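Local atomic coordinates of 6-phospho-beta-glucosidase BglT (Thermotoga maritima, PDB entry 1UP7), a protein that hydrolyses cellobiose 6'-phosphate to glucose 6-phosphate and glucose, using NAD(+) and a manganese ion as cofactors. Residues A[79-84]-A[119-124]; A[128-133]-A[155-160]; A[144-149]-A[369-374]. All blocks are in the same frame, centred on the assembly; numbering follows the deposited sequence.

Overall arrangement
All three contacts involve helices 109-131 or 144-155, which pack beside the parallel NAD-binding sheet. Interactions 1 and 2 share helix 109-131, their centres about 14 Å apart, and touch where Glu123 CG meets Leu155 CD2 at 3.6 Å. Interaction 3 continues from helix 144-155 to the C-terminal family domain; its centre is about 13 Å from that of interaction 1 and about 17 Å from that of interaction 2. Phe119 CZ packs on Ile372 CG1 at 3.7 Å, joining 1 to 3. NAD lies directly in interaction 1. The side chain of Pro83 is about 11 Å from the bound glucose 6-phosphate (G6P). The side chain of His146 is about 12 Å from the same G6P.

Interaction 1. Residues A[79-84]-A[119-124]; sequences FQFRPG and FPIVEE. With NAD (nicotinamide-adenine-dinucleotide), chain I.
Ile121 of helix 109-131 wedges its two branches against Phe81 and Pro83, in the loop that leaves strand 76-79. This is the tight end: Ile121 CG2 lies 3.5 Å from Phe81 CE2, and CD1 of the same isoleucine is 3.7 Å from Pro83 CB. The Ile121 and Phe81 side chains run past each other in opposite directions. Phe81 holds CG between its backbone N and carbonyl carbon (chi1 56°), which turns the edge of the Phe81 ring onto a face of Phe79, with CE1 above that face near its rim. The other end is looser, though buried: Val122 CB comes no nearer than 4.3 Å to Phe79 CE2.

The same loop lines part of the dinucleotide site of this Rossmann-type domain. Phe81 CB sits 3.3 Å from NAD C4A, while Ile121, partly exposed, brings CG2 to 3.8 Å from the adenine amino nitrogen N6A of NAD. The Arg82 side chain runs to the pyrophosphate of NAD. Arg82 NE bonds the bridging oxygen NAD O3 at 3.0 Å and also NAD O1A; Arg82 NH2 reaches NAD O1N at 2.8 Å; the ribose carbon C3D lies over the guanidinium face. NH1 makes a salt bridge to Glu105. A leucine in place of Arg82 would probably leave the pyrophosphate without these N-H donors and Glu105 without its arginine partner. Apolar packing on one side and an ionic grip on the other imply a loop whose greasy face is settled against the helix while its charged arm holds the cofactor.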
loop_
_atom_site.group_PDB
_atom_site.type_symbol
_atom_site.label_atom_id
_atom_site.label_comp_id
_atom_site.label_asym_id
_atom_site.label_seq_id
_atom_site.Cartn_x
_atom_site.Cartn_y
_atom_site.Cartn_z
ATOM N N PHE A 79 -8.759 -32.400 -0.219
ATOM C CA PHE A 79 -9.707 -32.288 -1.332
ATOM C C PHE A 79 -9.047 -32.796 -2.592
ATOM O O PHE A 79 -8.085 -32.190 -3.086
ATOM C CB PHE A 79 -10.127 -30.831 -1.582
ATOM C CG PHE A 79 -11.144 -30.314 -0.628
ATOM C CD1 PHE A 79 -11.577 -31.090 0.466
ATOM C CD2 PHE A 79 -11.659 -29.034 -0.795
ATOM C CE1 PHE A 79 -12.511 -30.590 1.370
ATOM C CE2 PHE A 79 -12.623 -28.523 0.097
ATOM C CZ PHE A 79 -13.046 -29.309 1.179
ATOM N N GLN A 80 -9.600 -33.864 -3.146
ATOM C CA GLN A 80 -9.003 -34.530 -4.295
ATOM C C GLN A 80 -10.123 -35.101 -5.193
ATOM O O GLN A 80 -9.943 -36.052 -5.955
ATOM C CB GLN A 80 -8.002 -35.553 -3.746
ATOM C CG GLN A 80 -8.117 -36.901 -4.249
ATOM C CD GLN A 80 -7.336 -37.931 -3.457
ATOM O OE1 GLN A 80 -6.315 -37.634 -2.867
ATOM N NE2 GLN A 80 -7.782 -39.173 -3.528
ATOM N N PHE A 81 -11.283 -34.476 -5.105
ATOM C CA PHE A 81 -12.459 -34.830 -5.913
ATOM C C PHE A 81 -12.583 -33.959 -7.166
ATOM O O PHE A 81 -12.123 -32.836 -7.203
ATOM C CB PHE A 81 -13.755 -34.726 -5.077
ATOM C CG PHE A 81 -13.965 -33.387 -4.444
ATOM C CD1 PHE A 81 -13.389 -33.087 -3.212
ATOM C CD2 PHE A 81 -14.734 -32.407 -5.091
ATOM C CE1 PHE A 81 -13.586 -31.834 -2.621
ATOM C CE2 PHE A 81 -14.927 -31.152 -4.514
ATOM C CZ PHE A 81 -14.338 -30.863 -3.280
ATOM N N ARG A 82 -13.209 -34.494 -8.193
ATOM C CA ARG A 82 -13.445 -33.743 -9.409
ATOM C C ARG A 82 -14.935 -33.441 -9.527
ATOM O O ARG A 82 -15.708 -34.330 -9.851
ATOM C CB ARG A 82 -12.978 -34.553 -10.615
ATOM C CG ARG A 82 -12.986 -33.809 -11.953
ATOM C CD ARG A 82 -12.643 -34.712 -13.137
ATOM N NE ARG A 82 -11.284 -35.230 -13.056
ATOM C CZ ARG A 82 -10.198 -34.535 -13.397
ATOM N NH1 ARG A 82 -10.309 -33.280 -13.863
ATOM N NH2 ARG A 82 -9.009 -35.092 -13.277
ATOM N N PRO A 83 -15.348 -32.205 -9.267
ATOM C CA PRO A 83 -16.751 -31.831 -9.458
ATOM C C PRO A 83 -17.187 -32.098 -10.906
ATOM O O PRO A 83 -16.518 -31.664 -11.847
ATOM C CB PRO A 83 -16.779 -30.331 -9.115
ATOM C CG PRO A 83 -15.513 -30.097 -8.257
ATOM C CD PRO A 83 -14.530 -31.084 -8.786
ATOM N N GLY A 84 -18.266 -32.857 -11.063
ATOM C CA GLY A 84 -18.803 -33.211 -12.361
ATOM C C GLY A 84 -18.146 -34.371 -13.065
ATOM O O GLY A 84 -18.590 -34.733 -14.147
ATOM N N PHE A 119 -17.284 -24.398 -6.904
ATOM C CA PHE A 119 -17.614 -23.454 -5.833
ATOM C C PHE A 119 -18.732 -23.924 -4.871
ATOM O O PHE A 119 -18.549 -23.868 -3.653
ATOM C CB PHE A 119 -17.912 -22.015 -6.391
ATOM C CG PHE A 119 -16.703 -21.308 -7.014
ATOM C CD1 PHE A 119 -15.390 -21.696 -6.697
ATOM C CD2 PHE A 119 -16.891 -20.239 -7.894
ATOM C CE1 PHE A 119 -14.277 -21.039 -7.257
ATOM C CE2 PHE A 119 -15.792 -19.564 -8.462
ATOM C CZ PHE A 119 -14.484 -19.973 -8.154
ATOM N N PRO A 120 -19.887 -24.378 -5.383
ATOM C CA PRO A 120 -20.969 -24.847 -4.479
ATOM C C PRO A 120 -20.562 -26.047 -3.606
ATOM O O PRO A 120 -20.928 -26.108 -2.430
ATOM C CB PRO A 120 -22.108 -25.245 -5.433
ATOM C CG PRO A 120 -21.765 -24.593 -6.760
ATOM C CD PRO A 120 -20.279 -24.479 -6.810
ATOM N N ILE A 121 -19.809 -26.975 -4.176
ATOM C CA ILE A 121 -19.345 -28.131 -3.434
ATOM C C ILE A 121 -18.319 -27.722 -2.386
ATOM O O ILE A 121 -18.451 -28.158 -1.231
ATOM C CB ILE A 121 -18.840 -29.237 -4.400
ATOM C CG1 ILE A 121 -20.006 -29.800 -5.228
ATOM C CG2 ILE A 121 -18.214 -30.389 -3.644
ATOM C CD1 ILE A 121 -19.556 -30.456 -6.604
ATOM N N VAL A 122 -17.347 -26.857 -2.736
ATOM C CA VAL A 122 -16.389 -26.437 -1.722
ATOM C C VAL A 122 -17.038 -25.568 -0.625
ATOM O O VAL A 122 -16.656 -25.672 0.548
ATOM C CB VAL A 122 -15.029 -25.855 -2.264
ATOM C CG1 VAL A 122 -14.630 -26.445 -3.620
ATOM C CG2 VAL A 122 -15.016 -24.392 -2.257
ATOM N N GLU A 123 -18.054 -24.775 -0.997
ATOM C CA GLU A 123 -18.765 -23.946 -0.046
ATOM C C GLU A 123 -19.375 -24.810 1.041
ATOM O O GLU A 123 -19.207 -24.544 2.239
ATOM C CB GLU A 123 -19.871 -23.131 -0.737
ATOM C CG GLU A 123 -19.675 -21.651 -0.538
ATOM C CD GLU A 123 -20.711 -20.793 -1.216
ATOM O OE1 GLU A 123 -21.200 -21.181 -2.303
ATOM O OE2 GLU A 123 -21.025 -19.716 -0.627
ATOM N N GLU A 124 -20.055 -25.867 0.614
ATOM C CA GLU A 124 -20.714 -26.796 1.526
ATOM C C GLU A 124 -19.686 -27.531 2.389
ATOM O O GLU A 124 -19.831 -27.606 3.624
ATOM C CB GLU A 124 -21.582 -27.784 0.716
ATOM C CG GLU A 124 -22.713 -28.444 1.509
ATOM C CD GLU A 124 -23.105 -29.825 0.939
ATOM O OE1 GLU A 124 -24.005 -29.905 0.025
ATOM O OE2 GLU A 124 -22.508 -30.840 1.398
HETATM P PA NAD I . -11.345 -38.182 -10.722
HETATM O O1A NAD I . -12.325 -38.023 -11.814
HETATM O O2A NAD I . -10.778 -39.606 -10.537
HETATM O O5B NAD I . -12.142 -37.709 -9.393
HETATM C C5B NAD I . -11.710 -38.143 -8.130
HETATM C C4B NAD I . -12.884 -38.691 -7.330
HETATM O O4B NAD I . -13.741 -37.631 -6.909
HETATM C C3B NAD I . -13.768 -39.684 -8.075
HETATM O O3B NAD I . -13.688 -40.930 -7.399
HETATM C C2B NAD I . -15.178 -39.094 -7.987
HETATM O O2B NAD I . -16.161 -40.083 -7.761
HETATM C C1B NAD I . -15.040 -38.212 -6.759
HETATM N N9A NAD I . -16.020 -37.136 -6.649
HETATM C C8A NAD I . -16.623 -36.380 -7.637
HETATM N N7A NAD I . -17.420 -35.489 -7.007
HETATM C C5A NAD I . -17.304 -35.616 -5.673
HETATM C C6A NAD I . -17.894 -34.981 -4.587
HETATM N N6A NAD I . -18.772 -33.997 -4.746
HETATM N N1A NAD I . -17.562 -35.391 -3.302
HETATM C C2A NAD I . -16.669 -36.430 -3.103
HETATM N N3A NAD I . -16.116 -37.070 -4.186
HETATM C C4A NAD I . -16.432 -36.667 -5.438
HETATM O O3 NAD I . -10.167 -37.134 -11.040
HETATM P PN NAD I . -8.654 -37.133 -10.513
HETATM O O1N NAD I . -7.855 -37.210 -11.761
HETATM O O2N NAD I . -8.408 -38.064 -9.433
HETATM O O5D NAD I . -8.481 -35.695 -9.834
HETATM C C5D NAD I . -9.394 -35.122 -8.917
HETATM C C4D NAD I . -9.122 -33.610 -8.858
HETATM O O4D NAD I . -7.803 -33.301 -8.411
HETATM C C3D NAD I . -9.252 -32.952 -10.224
HETATM O O3D NAD I . -9.901 -31.738 -9.995
HETATM C C2D NAD I . -7.816 -32.725 -10.686
HETATM O O2D NAD I . -7.632 -31.622 -11.558
HETATM C C1D NAD I . -7.031 -32.611 -9.399
HETATM N N1N NAD I . -5.798 -33.398 -9.485
HETATM C C2N NAD I . -5.608 -34.296 -8.459
HETATM C C3N NAD I . -4.497 -35.101 -8.407
HETATM C C7N NAD I . -4.364 -36.077 -7.262
HETATM O O7N NAD I . -3.154 -36.261 -6.552
HETATM N N7N NAD I . -5.450 -36.780 -6.907
HETATM C C4N NAD I . -3.563 -34.975 -9.439
HETATM C C5N NAD I . -3.735 -34.058 -10.495
HETATM C C6N NAD I . -4.880 -33.261 -10.505
#

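Interaction 2. Residues A[128-133]-A[155-160]; sequences TVRKTS and LEYEKF
Arg130 lies alongside Tyr157, the two side chains running in opposite directions with their guanidinium and ring planes 90° apart. The closest carbon pair is at the base of the arginine, where Arg130 CB stands 3.4 Å from Tyr157 CE1. Farther out, Tyr157 CD1 lies over one face of the guanidinium, displaced toward its rim, while Arg130 NH2 falls at the edge of the tyrosine ring, in its plane. This is therefore a perpendicular arrangement and not a flat stack.

A bend at the third torsion of Arg130 (chi3 -76°) brings the end of the chain to the carbonyls where helix 144-155 finishes. Arg130 NH1 and NH2 approach end-on and both grip Leu155 O, at 3.0 Å from NH1 and 3.2 Å from NH2, coming from the same face of the carbonyl plane. A weak bond, Arg130 NH2 to Glu156 O at 2.8 Å, is bent to 124°. Glu156 has left the helix with positive phi, and its carbonyl, like that of Leu155, lies near the guanidinium plane. A positive group at the carbonyl end of a helix should be electrostatically welcome.

In this Rossmann-type fold, helix 144-155 lies in the beta-alpha-beta crossover between parallel strands 136-139 and 160-162, and Arg130, on the preceding helix 109-131, reaches across to its end.

Val129 crosses Tyr157 at about a right angle, putting Val129 CG1 at 3.3 Å from the phenol OH of Tyr157 and 4.0 Å from its CZ. That hydroxyl is hydrogen-bonded to Ala135 O, just before strand 136-139.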
loop_
_atom_site.group_PDB
_atom_site.type_symbol
_atom_site.label_atom_id
_atom_site.label_comp_id
_atom_site.label_asym_id
_atom_site.label_seq_id
_atom_site.Cartn_x
_atom_site.Cartn_y
_atom_site.Cartn_z
ATOM N N THR A 128 -18.946 -27.294 6.511
ATOM C CA THR A 128 -18.994 -28.443 7.406
ATOM C C THR A 128 -17.688 -28.611 8.204
ATOM O O THR A 128 -17.732 -28.896 9.414
ATOM C CB THR A 128 -19.315 -29.751 6.614
ATOM O OG1 THR A 128 -20.585 -29.620 5.996
ATOM C CG2 THR A 128 -19.535 -30.937 7.543
ATOM N N VAL A 129 -16.535 -28.459 7.533
ATOM C CA VAL A 129 -15.249 -28.588 8.213
ATOM C C VAL A 129 -15.138 -27.527 9.316
ATOM O O VAL A 129 -14.857 -27.845 10.472
ATOM C CB VAL A 129 -14.060 -28.498 7.216
ATOM C CG1 VAL A 129 -12.723 -28.301 7.947
ATOM C CG2 VAL A 129 -14.032 -29.720 6.285
ATOM N N ARG A 130 -15.400 -26.276 8.963
ATOM C CA ARG A 130 -15.337 -25.175 9.913
ATOM C C ARG A 130 -16.264 -25.368 11.136
ATOM O O ARG A 130 -15.909 -25.000 12.240
ATOM C CB ARG A 130 -15.544 -23.851 9.156
ATOM C CG ARG A 130 -16.637 -22.918 9.599
ATOM C CD ARG A 130 -16.950 -21.795 8.555
ATOM N NE ARG A 130 -15.911 -20.766 8.604
ATOM C CZ ARG A 130 -15.511 -20.017 7.589
ATOM N NH1 ARG A 130 -16.072 -20.131 6.400
ATOM N NH2 ARG A 130 -14.536 -19.140 7.786
ATOM N N LYS A 131 -17.423 -25.989 10.936
ATOM C CA LYS A 131 -18.388 -26.158 12.035
ATOM C C LYS A 131 -18.091 -27.395 12.882
ATOM O O LYS A 131 -18.684 -27.565 13.927
ATOM C CB LYS A 131 -19.829 -26.238 11.508
ATOM C CG LYS A 131 -20.493 -24.868 11.342
ATOM C CD LYS A 131 -21.326 -24.784 10.050
ATOM C CE LYS A 131 -22.815 -24.447 10.328
ATOM N NZ LYS A 131 -23.621 -24.149 9.072
ATOM N N THR A 132 -17.179 -28.255 12.429
ATOM C CA THR A 132 -16.823 -29.455 13.184
ATOM C C THR A 132 -15.359 -29.440 13.647
ATOM O O THR A 132 -15.051 -28.904 14.741
ATOM C CB THR A 132 -17.159 -30.756 12.395
ATOM O OG1 THR A 132 -16.613 -30.688 11.073
ATOM C CG2 THR A 132 -18.666 -30.869 12.133
ATOM N N SER A 133 -14.463 -29.989 12.833
ATOM C CA SER A 133 -13.075 -30.216 13.231
ATOM C C SER A 133 -12.185 -28.987 13.118
ATOM O O SER A 133 -11.108 -28.932 13.699
ATOM C CB SER A 133 -12.469 -31.324 12.364
ATOM O OG SER A 133 -12.562 -31.020 10.960
ATOM N N LEU A 155 -14.834 -17.027 1.430
ATOM C CA LEU A 155 -15.328 -17.797 2.595
ATOM C C LEU A 155 -14.542 -17.479 3.869
ATOM O O LEU A 155 -15.015 -17.733 4.966
ATOM C CB LEU A 155 -15.335 -19.299 2.335
ATOM C CG LEU A 155 -15.896 -19.750 0.974
ATOM C CD1 LEU A 155 -15.828 -21.252 0.918
ATOM C CD2 LEU A 155 -17.351 -19.260 0.702
ATOM N N GLU A 156 -13.334 -16.918 3.718
ATOM C CA GLU A 156 -12.527 -16.478 4.860
ATOM C C GLU A 156 -12.277 -17.651 5.801
ATOM O O GLU A 156 -12.430 -17.543 7.017
ATOM C CB GLU A 156 -13.169 -15.254 5.591
ATOM C CG GLU A 156 -13.293 -14.002 4.699
ATOM C CD GLU A 156 -13.910 -12.783 5.391
ATOM O OE1 GLU A 156 -13.587 -12.499 6.556
ATOM O OE2 GLU A 156 -14.724 -12.073 4.766
ATOM N N TYR A 157 -11.900 -18.782 5.225
ATOM C CA TYR A 157 -11.423 -19.909 6.004
ATOM C C TYR A 157 -9.911 -19.996 5.866
ATOM O O TYR A 157 -9.404 -20.321 4.790
ATOM C CB TYR A 157 -12.102 -21.193 5.529
ATOM C CG TYR A 157 -11.839 -22.360 6.440
ATOM C CD1 TYR A 157 -12.507 -22.479 7.665
ATOM C CD2 TYR A 157 -10.904 -23.328 6.097
ATOM C CE1 TYR A 157 -12.264 -23.548 8.499
ATOM C CE2 TYR A 157 -10.655 -24.402 6.923
ATOM C CZ TYR A 157 -11.323 -24.510 8.123
ATOM O OH TYR A 157 -11.053 -25.578 8.955
ATOM N N GLU A 158 -9.203 -19.686 6.947
ATOM C CA GLU A 158 -7.762 -19.480 6.890
ATOM C C GLU A 158 -6.969 -20.739 6.528
ATOM O O GLU A 158 -6.051 -20.687 5.712
ATOM C CB GLU A 158 -7.232 -18.906 8.209
ATOM C CG GLU A 158 -5.717 -18.742 8.122
ATOM C CD GLU A 158 -5.092 -17.947 9.253
ATOM O OE1 GLU A 158 -5.557 -18.060 10.427
ATOM O OE2 GLU A 158 -4.102 -17.223 8.945
ATOM N N LYS A 159 -7.341 -21.867 7.116
ATOM C CA LYS A 159 -6.601 -23.113 6.964
ATOM C C LYS A 159 -7.009 -23.885 5.733
ATOM O O LYS A 159 -7.417 -25.055 5.814
ATOM C CB LYS A 159 -6.769 -23.980 8.205
ATOM C CG LYS A 159 -5.948 -23.474 9.387
ATOM C CD LYS A 159 -6.796 -23.243 10.559
ATOM C CE LYS A 159 -6.614 -24.345 11.565
ATOM N NZ LYS A 159 -7.335 -25.539 11.093
ATOM N N PHE A 160 -6.879 -23.232 4.578
ATOM C CA PHE A 160 -7.110 -23.874 3.306
ATOM C C PHE A 160 -5.880 -23.631 2.452
ATOM O O PHE A 160 -5.566 -22.482 2.070
ATOM C CB PHE A 160 -8.347 -23.287 2.661
ATOM C CG PHE A 160 -8.782 -23.988 1.391
ATOM C CD1 PHE A 160 -8.151 -23.707 0.155
ATOM C CD2 PHE A 160 -9.845 -24.904 1.410
ATOM C CE1 PHE A 160 -8.571 -24.323 -1.017
ATOM C CE2 PHE A 160 -10.285 -25.539 0.206
ATOM C CZ PHE A 160 -9.656 -25.252 -0.989
#

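Interaction 3. Residues A[144-149]-A[369-374]; sequences SGHITE and RLTIEA
The His146 ring meets helix 369-374 with its edge: Thr371 CB and Ile372 CD1 both lie near the ring plane, Thr371 CB 3.7 Å from His146 CE1 and Ile372 CD1 3.8 Å from His146 CD2. Phe119 of helix 109-131 meets the same ring edge-to-face. The other flat group, the Arg369 guanidinium, also works at its edge, with Glu149 OE2 in its plane.

This joins two domains: helix 144-155 of the NAD-binding Rossmann domain packs on helix 355-376 of the C-terminal family 4 domain. The segment axes pass 10.4 Å apart with a crossing angle of -60°, wide enough for side chains to sit between them. His146 and Ile372 slide past each other in opposite directions, and Thr371 crosses the histidine at about a right angle. His146 NE2 is hydrogen-bonded to Glu368 O, which probably limits the ring's rotation.

At the other end is a salt bridge, Arg369 NH1 to Glu149 OE2 at 2.9 Å and nearly straight. The donor comes to the syn side of the carboxylate but well out of its plane, and the carboxylate and guanidinium planes are 61° apart. Glu149 carries CG anti to its backbone N and then bends at chi2 (66°), which brings the acid across the arginine. The buried carboxylate has further partners, Asn153 at OE2 and Lys365 and Val333 N at OE1, so its negative charge is probably well stabilised; Arg369 NH2 bridges to Asp331, and Arg369 also packs on His355 of a second subunit. Between the histidine and the salt bridge, the Ile372 methyl CD1 fills in against Glu149 CG at 3.8 Å.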
loop_
_atom_site.group_PDB
_atom_site.type_symbol
_atom_site.label_atom_id
_atom_site.label_comp_id
_atom_site.label_asym_id
_atom_site.label_seq_id
_atom_site.Cartn_x
_atom_site.Cartn_y
_atom_site.Cartn_z
ATOM N N SER A 144 -7.116 -25.255 -8.669
ATOM C CA SER A 144 -6.721 -25.219 -7.269
ATOM C C SER A 144 -6.441 -23.816 -6.732
ATOM O O SER A 144 -6.853 -23.530 -5.611
ATOM C CB SER A 144 -5.531 -26.177 -7.044
ATOM O OG SER A 144 -5.148 -26.193 -5.690
ATOM N N GLY A 145 -5.710 -22.982 -7.500
ATOM C CA GLY A 145 -5.354 -21.640 -7.077
ATOM C C GLY A 145 -6.592 -20.750 -6.992
ATOM O O GLY A 145 -6.715 -19.919 -6.072
ATOM N N HIS A 146 -7.502 -20.933 -7.949
ATOM C CA HIS A 146 -8.734 -20.160 -8.016
ATOM C C HIS A 146 -9.662 -20.491 -6.830
ATOM O O HIS A 146 -10.282 -19.606 -6.225
ATOM C CB HIS A 146 -9.445 -20.418 -9.341
ATOM C CG HIS A 146 -10.540 -19.445 -9.659
ATOM N ND1 HIS A 146 -11.182 -19.439 -10.879
ATOM C CD2 HIS A 146 -11.118 -18.456 -8.921
ATOM C CE1 HIS A 146 -12.115 -18.500 -10.880
ATOM N NE2 HIS A 146 -12.090 -17.881 -9.712
ATOM N N ILE A 147 -9.723 -21.769 -6.487
ATOM C CA ILE A 147 -10.513 -22.220 -5.362
ATOM C C ILE A 147 -9.916 -21.698 -4.075
ATOM O O ILE A 147 -10.632 -21.294 -3.184
ATOM C CB ILE A 147 -10.677 -23.781 -5.403
ATOM C CG1 ILE A 147 -11.591 -24.154 -6.572
ATOM C CG2 ILE A 147 -11.304 -24.335 -4.062
ATOM C CD1 ILE A 147 -11.504 -25.590 -6.999
ATOM N N THR A 148 -8.590 -21.636 -3.995
ATOM C CA THR A 148 -7.961 -21.055 -2.808
ATOM C C THR A 148 -8.278 -19.586 -2.682
ATOM O O THR A 148 -8.565 -19.133 -1.580
ATOM C CB THR A 148 -6.424 -21.260 -2.836
ATOM O OG1 THR A 148 -6.153 -22.640 -3.021
ATOM C CG2 THR A 148 -5.810 -20.969 -1.514
ATOM N N GLU A 149 -8.224 -18.835 -3.794
ATOM C CA GLU A 149 -8.619 -17.424 -3.781
ATOM C C GLU A 149 -10.024 -17.318 -3.191
ATOM O O GLU A 149 -10.302 -16.488 -2.341
ATOM C CB GLU A 149 -8.621 -16.824 -5.188
ATOM C CG GLU A 149 -9.168 -15.391 -5.297
ATOM C CD GLU A 149 -8.320 -14.338 -4.579
ATOM O OE1 GLU A 149 -7.081 -14.454 -4.559
ATOM O OE2 GLU A 149 -8.895 -13.376 -4.039
ATOM N N ARG A 369 -11.549 -13.086 -9.542
ATOM C CA ARG A 369 -12.471 -12.429 -8.622
ATOM C C ARG A 369 -13.790 -12.106 -9.317
ATOM O O ARG A 369 -14.853 -12.182 -8.677
ATOM C CB ARG A 369 -11.875 -11.197 -7.886
ATOM C CG ARG A 369 -10.397 -11.312 -7.528
ATOM C CD ARG A 369 -9.970 -11.196 -6.079
ATOM N NE ARG A 369 -9.174 -10.006 -5.898
ATOM C CZ ARG A 369 -8.169 -9.809 -5.028
ATOM N NH1 ARG A 369 -7.719 -10.749 -4.232
ATOM N NH2 ARG A 369 -7.593 -8.618 -5.012
ATOM N N LEU A 370 -13.745 -11.774 -10.608
ATOM C CA LEU A 370 -14.978 -11.531 -11.347
ATOM C C LEU A 370 -15.794 -12.834 -11.432
ATOM O O LEU A 370 -17.032 -12.815 -11.341
ATOM C CB LEU A 370 -14.693 -11.011 -12.764
ATOM C CG LEU A 370 -14.297 -9.526 -12.891
ATOM C CD1 LEU A 370 -13.751 -9.233 -14.298
ATOM C CD2 LEU A 370 -15.476 -8.585 -12.510
ATOM N N THR A 371 -15.107 -13.960 -11.619
ATOM C CA THR A 371 -15.795 -15.233 -11.650
ATOM C C THR A 371 -16.467 -15.544 -10.297
ATOM O O THR A 371 -17.633 -15.953 -10.252
ATOM C CB THR A 371 -14.830 -16.345 -12.084
ATOM O OG1 THR A 371 -14.383 -16.088 -13.434
ATOM C CG2 THR A 371 -15.563 -17.670 -12.188
ATOM N N ILE A 372 -15.731 -15.326 -9.211
ATOM C CA ILE A 372 -16.242 -15.572 -7.868
ATOM C C ILE A 372 -17.444 -14.661 -7.592
ATOM O O ILE A 372 -18.452 -15.093 -7.035
ATOM C CB ILE A 372 -15.134 -15.348 -6.826
ATOM C CG1 ILE A 372 -14.146 -16.541 -6.835
ATOM C CG2 ILE A 372 -15.735 -15.115 -5.504
ATOM C CD1 ILE A 372 -12.736 -16.181 -6.335
ATOM N N GLU A 373 -17.349 -13.413 -8.030
ATOM C CA GLU A 373 -18.421 -12.447 -7.826
ATOM C C GLU A 373 -19.690 -12.883 -8.592
ATOM O O GLU A 373 -20.802 -12.844 -8.053
ATOM C CB GLU A 373 -17.958 -11.025 -8.210
ATOM C CG GLU A 373 -17.205 -10.321 -7.072
ATOM C CD GLU A 373 -16.182 -9.267 -7.544
ATOM O OE1 GLU A 373 -16.279 -8.751 -8.707
ATOM O OE2 GLU A 373 -15.255 -8.957 -6.725
ATOM N N ALA A 374 -19.508 -13.348 -9.826
ATOM C CA ALA A 374 -20.631 -13.838 -10.620
ATOM C C ALA A 374 -21.302 -15.011 -9.904
ATOM O O ALA A 374 -22.526 -15.088 -9.856
ATOM C CB ALA A 374 -20.174 -14.276 -12.006
#